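Long-range contacts in japanin (Rhipicephalus appendiculatus, PDB 4BOE), which binds cholesterol inside a lipocalin barrel and, as a secreted tick salivary protein, blocks differentiation of host monocytes into dendritic cells and dampens their responses: residues Q10-A15 and V29-L34; D39-S44 and F63-E68; D98-L103 and W117-Y122. All blocks are in the same frame, centred on the assembly; numbering follows the deposited sequence.

Contact 1 of 3, residues Q10-A15 and V29-L34. With CLR (cholesterol), chain C.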
loop_
_atom_site.group_PDB
_atom_site.type_symbol
_atom_site.label_atom_id
_atom_site.label_comp_id
_atom_site.label_asym_id
_atom_site.label_seq_id
_atom_site.Cartn_x
_atom_site.Cartn_y
_atom_site.Cartn_z
ATOM N N GLN A 10 10.915 -2.393 -5.850
ATOM C CA GLN A 10 10.118 -3.628 -5.760
ATOM C C GLN A 10 8.632 -3.308 -5.643
ATOM O O GLN A 10 8.248 -2.307 -5.053
ATOM C CB GLN A 10 10.549 -4.493 -4.570
ATOM C CG GLN A 10 11.779 -5.354 -4.880
ATOM C CD GLN A 10 11.496 -6.557 -5.768
ATOM O OE1 GLN A 10 10.383 -7.116 -5.820
ATOM N NE2 GLN A 10 12.523 -7.025 -6.439
ATOM N N THR A 11 7.802 -4.169 -6.205
ATOM C CA THR A 11 6.351 -4.031 -6.134
ATOM C C THR A 11 5.904 -4.297 -4.710
ATOM O O THR A 11 6.408 -5.227 -4.084
ATOM C CB THR A 11 5.680 -4.968 -7.137
ATOM O OG1 THR A 11 6.109 -4.611 -8.437
ATOM C CG2 THR A 11 4.153 -4.953 -7.068
ATOM N N LEU A 12 4.952 -3.497 -4.212
ATOM C CA LEU A 12 4.393 -3.651 -2.874
ATOM C C LEU A 12 2.936 -4.067 -2.974
ATOM O O LEU A 12 2.204 -3.529 -3.783
ATOM C CB LEU A 12 4.499 -2.345 -2.098
ATOM C CG LEU A 12 5.873 -1.824 -1.759
ATOM C CD1 LEU A 12 5.785 -0.383 -1.269
ATOM C CD2 LEU A 12 6.521 -2.698 -0.666
ATOM N N TYR A 13 2.513 -4.990 -2.109
ATOM C CA TYR A 13 1.177 -5.542 -2.071
ATOM C C TYR A 13 0.515 -5.216 -0.760
ATOM O O TYR A 13 1.133 -5.390 0.292
ATOM C CB TYR A 13 1.230 -7.069 -2.203
ATOM C CG TYR A 13 1.939 -7.534 -3.450
ATOM C CD1 TYR A 13 3.330 -7.651 -3.486
ATOM C CD2 TYR A 13 1.232 -7.795 -4.612
ATOM C CE1 TYR A 13 3.995 -8.009 -4.654
ATOM C CE2 TYR A 13 1.874 -8.209 -5.769
ATOM C CZ TYR A 13 3.261 -8.292 -5.799
ATOM O OH TYR A 13 3.880 -8.706 -6.955
ATOM N N LEU A 14 -0.774 -4.805 -0.823
ATOM C CA LEU A 14 -1.551 -4.490 0.367
ATOM C C LEU A 14 -1.883 -5.791 1.090
ATOM O O LEU A 14 -2.479 -6.694 0.511
ATOM C CB LEU A 14 -2.840 -3.723 -0.003
ATOM C CG LEU A 14 -3.716 -3.281 1.170
ATOM C CD1 LEU A 14 -3.000 -2.272 2.033
ATOM C CD2 LEU A 14 -5.042 -2.740 0.648
ATOM N N ALA A 15 -1.371 -5.936 2.298
ATOM C CA ALA A 15 -1.550 -7.168 3.080
ATOM C C ALA A 15 -2.540 -6.983 4.225
ATOM O O ALA A 15 -3.037 -7.959 4.761
ATOM C CB ALA A 15 -0.209 -7.610 3.632
ATOM N N VAL A 29 -4.806 -5.264 -4.693
ATOM C CA VAL A 29 -4.207 -3.919 -4.543
ATOM C C VAL A 29 -2.703 -4.024 -4.405
ATOM O O VAL A 29 -2.188 -4.775 -3.563
ATOM C CB VAL A 29 -4.844 -3.084 -3.407
ATOM C CG1 VAL A 29 -4.178 -1.717 -3.271
ATOM C CG2 VAL A 29 -6.329 -2.914 -3.641
ATOM N N LYS A 30 -2.003 -3.325 -5.277
ATOM C CA LYS A 30 -0.547 -3.328 -5.307
ATOM C C LYS A 30 -0.010 -2.052 -5.945
ATOM O O LYS A 30 -0.739 -1.313 -6.594
ATOM C CB LYS A 30 -0.038 -4.577 -6.066
ATOM C CG LYS A 30 -0.326 -4.582 -7.545
ATOM C CD LYS A 30 0.193 -5.808 -8.280
ATOM C CE LYS A 30 -0.880 -6.788 -8.596
ATOM N NZ LYS A 30 -0.373 -8.018 -9.268
ATOM N N THR A 31 1.265 -1.793 -5.752
ATOM C CA THR A 31 1.892 -0.615 -6.332
ATOM C C THR A 31 3.233 -0.990 -6.975
ATOM O O THR A 31 4.072 -1.603 -6.319
ATOM C CB THR A 31 1.982 0.583 -5.322
ATOM O OG1 THR A 31 2.784 1.595 -5.888
ATOM C CG2 THR A 31 2.620 0.240 -4.014
ATOM N N ARG A 32 3.427 -0.619 -8.262
ATOM C CA ARG A 32 4.678 -0.855 -8.973
ATOM C C ARG A 32 5.428 0.448 -9.121
ATOM O O ARG A 32 4.833 1.503 -9.331
ATOM C CB ARG A 32 4.475 -1.471 -10.370
ATOM C CG ARG A 32 3.599 -2.688 -10.436
ATOM C CD ARG A 32 3.838 -3.386 -11.740
ATOM N NE ARG A 32 2.944 -4.529 -11.930
ATOM C CZ ARG A 32 1.783 -4.507 -12.573
ATOM N NH1 ARG A 32 1.327 -3.377 -13.112
ATOM N NH2 ARG A 32 1.059 -5.614 -12.681
ATOM N N TYR A 33 6.749 0.352 -9.097
ATOM C CA TYR A 33 7.647 1.466 -9.303
ATOM C C TYR A 33 7.642 1.774 -10.799
ATOM O O TYR A 33 7.763 0.847 -11.611
ATOM C CB TYR A 33 9.074 1.045 -8.873
ATOM C CG TYR A 33 10.156 2.054 -9.198
ATOM C CD1 TYR A 33 10.743 2.098 -10.457
ATOM C CD2 TYR A 33 10.605 2.952 -8.238
ATOM C CE1 TYR A 33 11.730 3.036 -10.760
ATOM C CE2 TYR A 33 11.588 3.886 -8.530
ATOM C CZ TYR A 33 12.193 3.882 -9.777
ATOM O OH TYR A 33 13.184 4.788 -10.049
ATOM N N LEU A 34 7.565 3.049 -11.162
ATOM C CA LEU A 34 7.610 3.437 -12.591
ATOM C C LEU A 34 8.883 4.204 -12.891
ATOM O O LEU A 34 9.645 3.809 -13.750
ATOM C CB LEU A 34 6.390 4.265 -13.004
ATOM C CG LEU A 34 5.050 3.593 -12.756
ATOM C CD1 LEU A 34 3.932 4.490 -13.206
ATOM C CD2 LEU A 34 4.948 2.233 -13.442
HETATM C C1 CLR C . -7.782 -0.036 -1.327
HETATM C C2 CLR C . -9.065 -0.836 -1.112
HETATM C C3 CLR C . -9.057 -1.545 0.225
HETATM C C4 CLR C . -8.848 -0.550 1.349
HETATM C C5 CLR C . -7.643 0.340 1.132
HETATM C C6 CLR C . -6.752 0.507 2.103
HETATM C C7 CLR C . -5.524 1.355 2.009
HETATM C C8 CLR C . -5.575 2.328 0.837
HETATM C C9 CLR C . -6.089 1.595 -0.423
HETATM C C10 CLR C . -7.528 1.017 -0.236
HETATM C C11 CLR C . -5.944 2.458 -1.690
HETATM C C12 CLR C . -4.550 3.060 -1.866
HETATM C C13 CLR C . -4.087 3.862 -0.636
HETATM C C14 CLR C . -4.188 2.907 0.572
HETATM C C15 CLR C . -3.459 3.663 1.689
HETATM C C16 CLR C . -2.277 4.297 0.955
HETATM C C17 CLR C . -2.576 4.185 -0.561
HETATM C C18 CLR C . -4.942 5.134 -0.469
HETATM C C19 CLR C . -8.616 2.110 -0.328
HETATM C C20 CLR C . -2.010 5.370 -1.365
HETATM C C21 CLR C . -2.280 5.257 -2.872
HETATM C C22 CLR C . -0.505 5.553 -1.094
HETATM C C23 CLR C . 0.373 4.280 -1.166
HETATM C C24 CLR C . 1.819 4.579 -0.908
HETATM C C25 CLR C . 2.815 3.455 -0.715
HETATM C C26 CLR C . 2.384 2.011 -0.714
HETATM C C27 CLR C . 4.183 3.665 -1.315
HETATM O O1 CLR C . -10.331 -2.176 0.418
HETATM O O HOH W 1 8.011 -2.504 -9.033
HETATM O O HOH W 2 -3.416 -6.700 -2.151
#

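Contact 2 of 3, residues D39-S44 and F63-E68. With CLR (cholesterol), chain C.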
loop_
_atom_site.group_PDB
_atom_site.type_symbol
_atom_site.label_atom_id
_atom_site.label_comp_id
_atom_site.label_asym_id
_atom_site.label_seq_id
_atom_site.Cartn_x
_atom_site.Cartn_y
_atom_site.Cartn_z
ATOM N N ASP A 39 13.530 14.192 -6.301
ATOM C CA ASP A 39 13.171 13.542 -5.033
ATOM C C ASP A 39 11.854 12.754 -5.106
ATOM O O ASP A 39 11.511 12.099 -4.129
ATOM C CB ASP A 39 13.093 14.600 -3.914
ATOM C CG ASP A 39 14.419 15.303 -3.654
ATOM O OD1 ASP A 39 15.494 14.649 -3.833
ATOM O OD2 ASP A 39 14.390 16.493 -3.244
ATOM N N TRP A 40 11.133 12.787 -6.246
ATOM C CA TRP A 40 9.850 12.123 -6.379
ATOM C C TRP A 40 9.916 10.835 -7.136
ATOM O O TRP A 40 10.408 10.807 -8.258
ATOM C CB TRP A 40 8.841 13.058 -7.034
ATOM C CG TRP A 40 8.522 14.240 -6.177
ATOM C CD1 TRP A 40 9.226 15.407 -6.099
ATOM C CD2 TRP A 40 7.524 14.302 -5.147
ATOM N NE1 TRP A 40 8.715 16.201 -5.091
ATOM C CE2 TRP A 40 7.629 15.575 -4.537
ATOM C CE3 TRP A 40 6.558 13.403 -4.676
ATOM C CZ2 TRP A 40 6.796 15.972 -3.488
ATOM C CZ3 TRP A 40 5.718 13.798 -3.647
ATOM C CH2 TRP A 40 5.853 15.056 -3.044
ATOM N N VAL A 41 9.362 9.769 -6.551
ATOM C CA VAL A 41 9.258 8.470 -7.212
ATOM C C VAL A 41 7.838 8.362 -7.747
ATOM O O VAL A 41 6.892 8.628 -7.015
ATOM C CB VAL A 41 9.618 7.315 -6.239
ATOM C CG1 VAL A 41 9.233 5.955 -6.815
ATOM C CG2 VAL A 41 11.114 7.348 -5.928
ATOM N N THR A 42 7.683 7.897 -8.983
ATOM C CA THR A 42 6.357 7.702 -9.553
ATOM C C THR A 42 6.078 6.237 -9.461
ATOM O O THR A 42 6.908 5.413 -9.843
ATOM C CB THR A 42 6.224 8.245 -11.001
ATOM O OG1 THR A 42 6.623 9.598 -11.004
ATOM C CG2 THR A 42 4.791 8.209 -11.518
ATOM N N ARG A 43 4.906 5.910 -8.933
ATOM C CA ARG A 43 4.471 4.535 -8.834
ATOM C C ARG A 43 3.046 4.440 -9.413
ATOM O O ARG A 43 2.306 5.423 -9.452
ATOM C CB ARG A 43 4.425 4.062 -7.370
ATOM C CG ARG A 43 5.653 4.338 -6.492
ATOM C CD ARG A 43 5.455 3.655 -5.112
ATOM N NE ARG A 43 5.483 2.208 -5.283
ATOM C CZ ARG A 43 6.556 1.430 -5.265
ATOM N NH1 ARG A 43 7.742 1.929 -4.944
ATOM N NH2 ARG A 43 6.441 0.127 -5.506
ATOM N N SER A 44 2.664 3.255 -9.799
ATOM C CA SER A 44 1.290 2.982 -10.208
ATOM C C SER A 44 0.524 2.380 -9.032
ATOM O O SER A 44 1.130 1.824 -8.128
ATOM C CB SER A 44 1.260 1.994 -11.368
ATOM O OG SER A 44 1.773 0.738 -10.961
ATOM N N PHE A 63 0.578 7.766 -8.822
ATOM C CA PHE A 63 0.883 8.702 -7.762
ATOM C C PHE A 63 2.390 8.870 -7.637
ATOM O O PHE A 63 3.167 8.079 -8.152
ATOM C CB PHE A 63 0.232 8.253 -6.430
ATOM C CG PHE A 63 0.714 6.939 -5.861
ATOM C CD1 PHE A 63 0.186 5.732 -6.310
ATOM C CD2 PHE A 63 1.704 6.907 -4.890
ATOM C CE1 PHE A 63 0.663 4.515 -5.816
ATOM C CE2 PHE A 63 2.190 5.686 -4.410
ATOM C CZ PHE A 63 1.632 4.501 -4.846
ATOM N N GLN A 64 2.794 9.910 -6.975
ATOM C CA GLN A 64 4.193 10.132 -6.707
ATOM C C GLN A 64 4.415 10.155 -5.181
ATOM O O GLN A 64 3.529 10.558 -4.438
ATOM C CB GLN A 64 4.657 11.452 -7.325
ATOM C CG GLN A 64 4.586 11.457 -8.830
ATOM C CD GLN A 64 5.231 12.707 -9.344
ATOM O OE1 GLN A 64 6.387 12.721 -9.760
ATOM N NE2 GLN A 64 4.563 13.802 -9.153
ATOM N N VAL A 65 5.598 9.721 -4.744
ATOM C CA VAL A 65 5.981 9.709 -3.336
ATOM C C VAL A 65 7.364 10.297 -3.122
ATOM O O VAL A 65 8.277 10.112 -3.927
ATOM C CB VAL A 65 5.853 8.298 -2.663
ATOM C CG1 VAL A 65 4.427 7.801 -2.737
ATOM C CG2 VAL A 65 6.765 7.280 -3.312
ATOM N N LYS A 66 7.523 10.940 -1.991
ATOM C CA LYS A 66 8.776 11.530 -1.557
ATOM C C LYS A 66 9.046 11.103 -0.118
ATOM O O LYS A 66 8.166 11.235 0.723
ATOM C CB LYS A 66 8.699 13.074 -1.611
ATOM C CG LYS A 66 10.027 13.783 -1.411
ATOM C CD LYS A 66 9.912 15.285 -1.333
ATOM C CE LYS A 66 9.233 15.770 -0.073
ATOM N NZ LYS A 66 9.462 17.223 0.168
ATOM N N TRP A 67 10.281 10.668 0.176
ATOM C CA TRP A 67 10.711 10.384 1.545
ATOM C C TRP A 67 12.101 10.969 1.815
ATOM O O TRP A 67 13.074 10.524 1.226
ATOM C CB TRP A 67 10.704 8.898 1.845
ATOM C CG TRP A 67 11.127 8.572 3.245
ATOM C CD1 TRP A 67 10.506 8.946 4.406
ATOM C CD2 TRP A 67 12.279 7.808 3.631
ATOM N NE1 TRP A 67 11.186 8.436 5.490
ATOM C CE2 TRP A 67 12.261 7.709 5.041
ATOM C CE3 TRP A 67 13.393 7.309 2.933
ATOM C CZ2 TRP A 67 13.251 7.043 5.746
ATOM C CZ3 TRP A 67 14.402 6.684 3.648
ATOM C CH2 TRP A 67 14.317 6.549 5.036
ATOM N N GLU A 68 12.173 11.974 2.688
ATOM C CA GLU A 68 13.454 12.549 3.146
ATOM C C GLU A 68 14.046 11.534 4.170
ATOM O O GLU A 68 13.284 11.016 4.985
ATOM C CB GLU A 68 13.245 13.890 3.867
ATOM C CG GLU A 68 12.634 14.992 3.020
ATOM C CD GLU A 68 13.653 15.848 2.292
ATOM O OE1 GLU A 68 14.603 15.276 1.708
ATOM O OE2 GLU A 68 13.515 17.092 2.334
HETATM C C1 CLR C . -7.782 -0.036 -1.327
HETATM C C2 CLR C . -9.065 -0.836 -1.112
HETATM C C3 CLR C . -9.057 -1.545 0.225
HETATM C C4 CLR C . -8.848 -0.550 1.349
HETATM C C5 CLR C . -7.643 0.340 1.132
HETATM C C6 CLR C . -6.752 0.507 2.103
HETATM C C7 CLR C . -5.524 1.355 2.009
HETATM C C8 CLR C . -5.575 2.328 0.837
HETATM C C9 CLR C . -6.089 1.595 -0.423
HETATM C C10 CLR C . -7.528 1.017 -0.236
HETATM C C11 CLR C . -5.944 2.458 -1.690
HETATM C C12 CLR C . -4.550 3.060 -1.866
HETATM C C13 CLR C . -4.087 3.862 -0.636
HETATM C C14 CLR C . -4.188 2.907 0.572
HETATM C C15 CLR C . -3.459 3.663 1.689
HETATM C C16 CLR C . -2.277 4.297 0.955
HETATM C C17 CLR C . -2.576 4.185 -0.561
HETATM C C18 CLR C . -4.942 5.134 -0.469
HETATM C C19 CLR C . -8.616 2.110 -0.328
HETATM C C20 CLR C . -2.010 5.370 -1.365
HETATM C C21 CLR C . -2.280 5.257 -2.872
HETATM C C22 CLR C . -0.505 5.553 -1.094
HETATM C C23 CLR C . 0.373 4.280 -1.166
HETATM C C24 CLR C . 1.819 4.579 -0.908
HETATM C C25 CLR C . 2.815 3.455 -0.715
HETATM C C26 CLR C . 2.384 2.011 -0.714
HETATM C C27 CLR C . 4.183 3.665 -1.315
HETATM O O1 CLR C . -10.331 -2.176 0.418
HETATM O O HOH W 3 12.266 10.566 -2.036
HETATM O O HOH W 4 8.647 11.242 -10.289
#

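Contact 3 of 3, residues D98-L103 and W117-Y122. With CLR (cholesterol), chain C.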
loop_
_atom_site.group_PDB
_atom_site.type_symbol
_atom_site.label_atom_id
_atom_site.label_comp_id
_atom_site.label_asym_id
_atom_site.label_seq_id
_atom_site.Cartn_x
_atom_site.Cartn_y
_atom_site.Cartn_z
ATOM N N ASP A 98 11.025 -2.197 6.930
ATOM C CA ASP A 98 12.212 -3.009 6.708
ATOM C C ASP A 98 12.359 -3.108 5.165
ATOM O O ASP A 98 11.633 -2.426 4.439
ATOM C CB ASP A 98 12.049 -4.384 7.370
ATOM C CG ASP A 98 13.344 -5.114 7.715
ATOM O OD1 ASP A 98 14.369 -4.875 7.032
ATOM O OD2 ASP A 98 13.327 -5.944 8.638
ATOM N N ASN A 99 13.261 -3.951 4.671
ATOM C CA ASN A 99 13.477 -4.126 3.236
ATOM C C ASN A 99 12.232 -4.598 2.505
ATOM O O ASN A 99 12.047 -4.235 1.352
ATOM C CB ASN A 99 14.604 -5.157 2.989
ATOM C CG ASN A 99 15.941 -4.679 3.480
ATOM O OD1 ASN A 99 16.360 -3.561 3.164
ATOM N ND2 ASN A 99 16.637 -5.508 4.252
ATOM N N ASP A 100 11.378 -5.410 3.172
ATOM C CA ASP A 100 10.261 -6.012 2.503
ATOM C C ASP A 100 8.903 -5.718 3.122
ATOM O O ASP A 100 7.927 -6.338 2.712
ATOM C CB ASP A 100 10.547 -7.522 2.378
ATOM C CG ASP A 100 11.741 -7.799 1.439
ATOM O OD1 ASP A 100 11.549 -7.793 0.200
ATOM O OD2 ASP A 100 12.865 -7.911 1.932
ATOM N N PHE A 101 8.788 -4.718 3.992
ATOM C CA PHE A 101 7.473 -4.317 4.494
ATOM C C PHE A 101 7.440 -2.850 4.904
ATOM O O PHE A 101 8.462 -2.245 5.189
ATOM C CB PHE A 101 6.927 -5.238 5.603
ATOM C CG PHE A 101 7.361 -4.850 6.989
ATOM C CD1 PHE A 101 6.652 -3.909 7.714
ATOM C CD2 PHE A 101 8.528 -5.366 7.540
ATOM C CE1 PHE A 101 7.119 -3.458 8.936
ATOM C CE2 PHE A 101 8.979 -4.928 8.782
ATOM C CZ PHE A 101 8.277 -3.972 9.466
ATOM N N LEU A 102 6.238 -2.283 4.858
ATOM C CA LEU A 102 5.984 -0.920 5.234
ATOM C C LEU A 102 4.635 -0.830 5.941
ATOM O O LEU A 102 3.640 -1.377 5.454
ATOM C CB LEU A 102 6.004 -0.070 3.949
ATOM C CG LEU A 102 5.697 1.394 4.097
ATOM C CD1 LEU A 102 6.755 2.106 4.986
ATOM C CD2 LEU A 102 5.582 2.041 2.741
ATOM N N LEU A 103 4.602 -0.138 7.079
ATOM C CA LEU A 103 3.362 0.050 7.833
ATOM C C LEU A 103 3.107 1.558 7.945
ATOM O O LEU A 103 3.904 2.266 8.556
ATOM C CB LEU A 103 3.476 -0.606 9.224
ATOM C CG LEU A 103 2.259 -0.520 10.127
ATOM C CD1 LEU A 103 1.056 -1.202 9.502
ATOM C CD2 LEU A 103 2.566 -1.163 11.477
ATOM N N TRP A 117 1.927 -3.043 3.875
ATOM C CA TRP A 117 2.411 -3.355 2.542
ATOM C C TRP A 117 3.584 -4.267 2.659
ATOM O O TRP A 117 4.429 -4.068 3.512
ATOM C CB TRP A 117 2.849 -2.060 1.835
ATOM C CG TRP A 117 1.770 -1.040 1.766
ATOM C CD1 TRP A 117 1.454 -0.116 2.720
ATOM C CD2 TRP A 117 0.825 -0.859 0.698
ATOM N NE1 TRP A 117 0.324 0.569 2.352
ATOM C CE2 TRP A 117 -0.059 0.167 1.096
ATOM C CE3 TRP A 117 0.653 -1.445 -0.571
ATOM C CZ2 TRP A 117 -1.092 0.620 0.278
ATOM C CZ3 TRP A 117 -0.439 -1.056 -1.353
ATOM C CH2 TRP A 117 -1.294 -0.031 -0.927
ATOM N N VAL A 118 3.629 -5.285 1.824
ATOM C CA VAL A 118 4.716 -6.235 1.793
ATOM C C VAL A 118 5.198 -6.419 0.361
ATOM O O VAL A 118 4.429 -6.247 -0.577
ATOM C CB VAL A 118 4.333 -7.603 2.429
ATOM C CG1 VAL A 118 3.992 -7.467 3.910
ATOM C CG2 VAL A 118 3.219 -8.319 1.667
ATOM N N THR A 119 6.429 -6.888 0.198
ATOM C CA THR A 119 6.895 -7.285 -1.136
ATOM C C THR A 119 6.547 -8.757 -1.390
ATOM O O THR A 119 5.974 -9.436 -0.522
ATOM C CB THR A 119 8.404 -7.073 -1.267
ATOM O OG1 THR A 119 9.002 -7.957 -0.360
ATOM C CG2 THR A 119 8.832 -5.643 -0.997
ATOM N N LEU A 120 6.903 -9.258 -2.581
ATOM C CA LEU A 120 6.650 -10.663 -2.966
ATOM C C LEU A 120 7.176 -11.681 -1.977
ATOM O O LEU A 120 6.607 -12.759 -1.868
ATOM C CB LEU A 120 7.247 -10.990 -4.343
ATOM C CG LEU A 120 6.626 -12.212 -5.040
ATOM C CD1 LEU A 120 5.186 -11.917 -5.497
ATOM C CD2 LEU A 120 7.489 -12.656 -6.200
ATOM N N LYS A 121 8.250 -11.353 -1.264
ATOM C CA LYS A 121 8.856 -12.225 -0.276
ATOM C C LYS A 121 7.855 -12.716 0.788
ATOM O O LYS A 121 7.992 -13.841 1.265
ATOM C CB LYS A 121 10.018 -11.478 0.382
ATOM C CG LYS A 121 10.798 -12.260 1.398
ATOM C CD LYS A 121 11.873 -11.393 1.965
ATOM C CE LYS A 121 12.737 -12.159 2.933
ATOM N NZ LYS A 121 13.951 -11.406 3.309
ATOM N N TYR A 122 6.879 -11.874 1.184
ATOM C CA TYR A 122 5.947 -12.237 2.234
ATOM C C TYR A 122 4.495 -12.385 1.818
ATOM O O TYR A 122 3.665 -12.497 2.711
ATOM C CB TYR A 122 6.044 -11.177 3.345
ATOM C CG TYR A 122 7.425 -10.939 3.915
ATOM C CD1 TYR A 122 8.238 -12.010 4.295
ATOM C CD2 TYR A 122 7.821 -9.666 4.310
ATOM C CE1 TYR A 122 9.474 -11.802 4.909
ATOM C CE2 TYR A 122 9.029 -9.452 4.976
ATOM C CZ TYR A 122 9.867 -10.519 5.247
ATOM O OH TYR A 122 11.086 -10.317 5.862
HETATM C C1 CLR C . -7.782 -0.036 -1.327
HETATM C C2 CLR C . -9.065 -0.836 -1.112
HETATM C C3 CLR C . -9.057 -1.545 0.225
HETATM C C4 CLR C . -8.848 -0.550 1.349
HETATM C C5 CLR C . -7.643 0.340 1.132
HETATM C C6 CLR C . -6.752 0.507 2.103
HETATM C C7 CLR C . -5.524 1.355 2.009
HETATM C C8 CLR C . -5.575 2.328 0.837
HETATM C C9 CLR C . -6.089 1.595 -0.423
HETATM C C10 CLR C . -7.528 1.017 -0.236
HETATM C C11 CLR C . -5.944 2.458 -1.690
HETATM C C12 CLR C . -4.550 3.060 -1.866
HETATM C C13 CLR C . -4.087 3.862 -0.636
HETATM C C14 CLR C . -4.188 2.907 0.572
HETATM C C15 CLR C . -3.459 3.663 1.689
HETATM C C16 CLR C . -2.277 4.297 0.955
HETATM C C17 CLR C . -2.576 4.185 -0.561
HETATM C C18 CLR C . -4.942 5.134 -0.469
HETATM C C19 CLR C . -8.616 2.110 -0.328
HETATM C C20 CLR C . -2.010 5.370 -1.365
HETATM C C21 CLR C . -2.280 5.257 -2.872
HETATM C C22 CLR C . -0.505 5.553 -1.094
HETATM C C23 CLR C . 0.373 4.280 -1.166
HETATM C C24 CLR C . 1.819 4.579 -0.908
HETATM C C25 CLR C . 2.815 3.455 -0.715
HETATM C C26 CLR C . 2.384 2.011 -0.714
HETATM C C27 CLR C . 4.183 3.665 -1.315
HETATM O O1 CLR C . -10.331 -2.176 0.418
HETATM O O HOH W 5 11.797 -7.248 5.662
HETATM O O HOH W 6 13.486 -8.865 4.221
#

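Contact 1 of 3, residues Q10-A15 and V29-L34
L12 and T31 form an antiparallel hydrogen-bonded pair in the first hairpin of the lipocalin barrel, strands 12-18 and 26-37. L12 N bonds to T31 O at 3.0 Å, T31 N to L12 O at 2.8 Å, and L14 N to V29 O at 3.1 Å. Water 2 donates to both L14 O and V29 O, while water 1 joins T11 OG1 to Y33 N. On the apolar barrel side T31 CG2 lies 3.7 Å from L12 CB and touches cholesterol C26, and L14 CB meets V29 CB at 4.0 Å; L14 CD2 and V29 CG2 reach the sterol rings. On the other face the Y13 ring and K30 lie alongside, CD2 to CB 3.8 Å, before K30 NZ bonds to C150 O. T11 CG2, anti to the backbone N while OG1 lies beside it (chi1 -61°), rests against T31 O, and OG1 meets R32 CG. Putting an alanine here would probably rob water 1 of its threonine partner, and T31 O and R32 CG of the atoms lying against them. T31 OG1 is hydrogen-bonded to S44 O and R43 NE, so the methyls face the sterol while this hydroxyl is satisfied by the next strand.

Contact 2 of 3, residues D39-S44 and F63-E68
The hairpin of strands 40-49 and 59-66 is one antiparallel element of the lipocalin barrel, and here V41 pairs with V65 and R43 with F63. Both are hydrogen-bonded pairs: V41 N meets V65 O, V65 N answers to V41 O, R43 N bonds to F63 O and F63 N to R43 O. F63 makes the closest approach to cholesterol. Its CG sits between the backbone N and the carbonyl carbon (chi1 63°), which lays the ring beside R43: R43 CB covers one face, 4.2 Å from the ring centroid, and cholesterol C21 lies over the opposite face toward the rim. F63 CE2 also comes 3.7 Å from C24 of the sterol tail. The R43 guanidinium, with cholesterol C27 beside it, is turned 36° from that ring and is held by T31 OG1 and by the carbonyls of A6, N8 and Q10, so its polar end is satisfied beside an apolar ligand tail. On the side of T42 and Q64, water 4 bridges three groups, donating to W40 O and to Q64 OE1 (2.8 Å) and accepting from T42 OG1 (2.7 Å). Farther out, K66 CB stands over the six-membered ring of W40, 3.6 Å from its centroid and 7° off the normal, a CH-pi contact; K77 adds a cation-pi partner. Aliphatic carbon therefore meets the rings of F63 and W40, while the charged end of R43 is tied to T31, A6, N8 and Q10 and that of K66 leads away from the contact.

Contact 3 of 3, residues D98-L103 and W117-Y122
D100 and T119 meet through a short hydrogen bond: T119 OG1 donates to D100 OD1 at 2.6 Å, on the anti lone pair, away from the other carboxylate oxygen. The T119 hydroxyl lies between its backbone N and carbonyl carbon (chi1 65°), and the same residue's N donates to D100 O at 3.0 Å, so one threonine grips both the side chain and the backbone of D100. The second oxygen, OD2, takes a hydrogen from water 6, which in turn accepts one from K121 NZ. The direct salt bridge from D100 OD2 to K121 NZ is long, at 3.9 Å, and the extended lysine chain crosses the aspartate side chain at about a right angle. The Y122 ring lies beside D100, its CE2 3.6 Å from D100 CB, and water 5 links D100 N to Y122 OH.

Behind this cluster runs the pairing of strands 101-106 and 114-118. L102 and W117 form a hydrogen-bonded pair with both N-H groups engaged, and F101 CB packs on V118 CG1. W117 turns its indole to the pocket: cholesterol C26 sits over the centre of the ring face, W117 CE2 to C26 3.6 Å, while L102 O lies at the ring's edge in its plane. S115 OG receives the hydrogen of W117 NE1, which is consistent with a fixed ring rotation, and L14 packs against W117. Charge and water are thus gathered at the D100 end of the hairpin, and the tryptophan that meets the sterol tail is positioned by backbone pairing, the S115 hydroxyl and packing from L14.

From the N terminus, contact 1 closes a loop when strand 26-37 turns back on strand 12-18; contact 2 closes the next when strand 59-66 returns to strand 40-49, and contact 3 does so much later with strands 101-106 and 114-118. The three follow in series, none enclosing or crossing another. Contact 1 stands between the others in the sheet: T31 OG1 and L34 N reach S44 O and T42 O of contact 2, and Y13 N reaches V118 O of contact 3, which joins late and early strands and closes the barrel. Contacts 2 and 3, centres about 17 Å apart, do not touch, yet all three meet the same cholesterol.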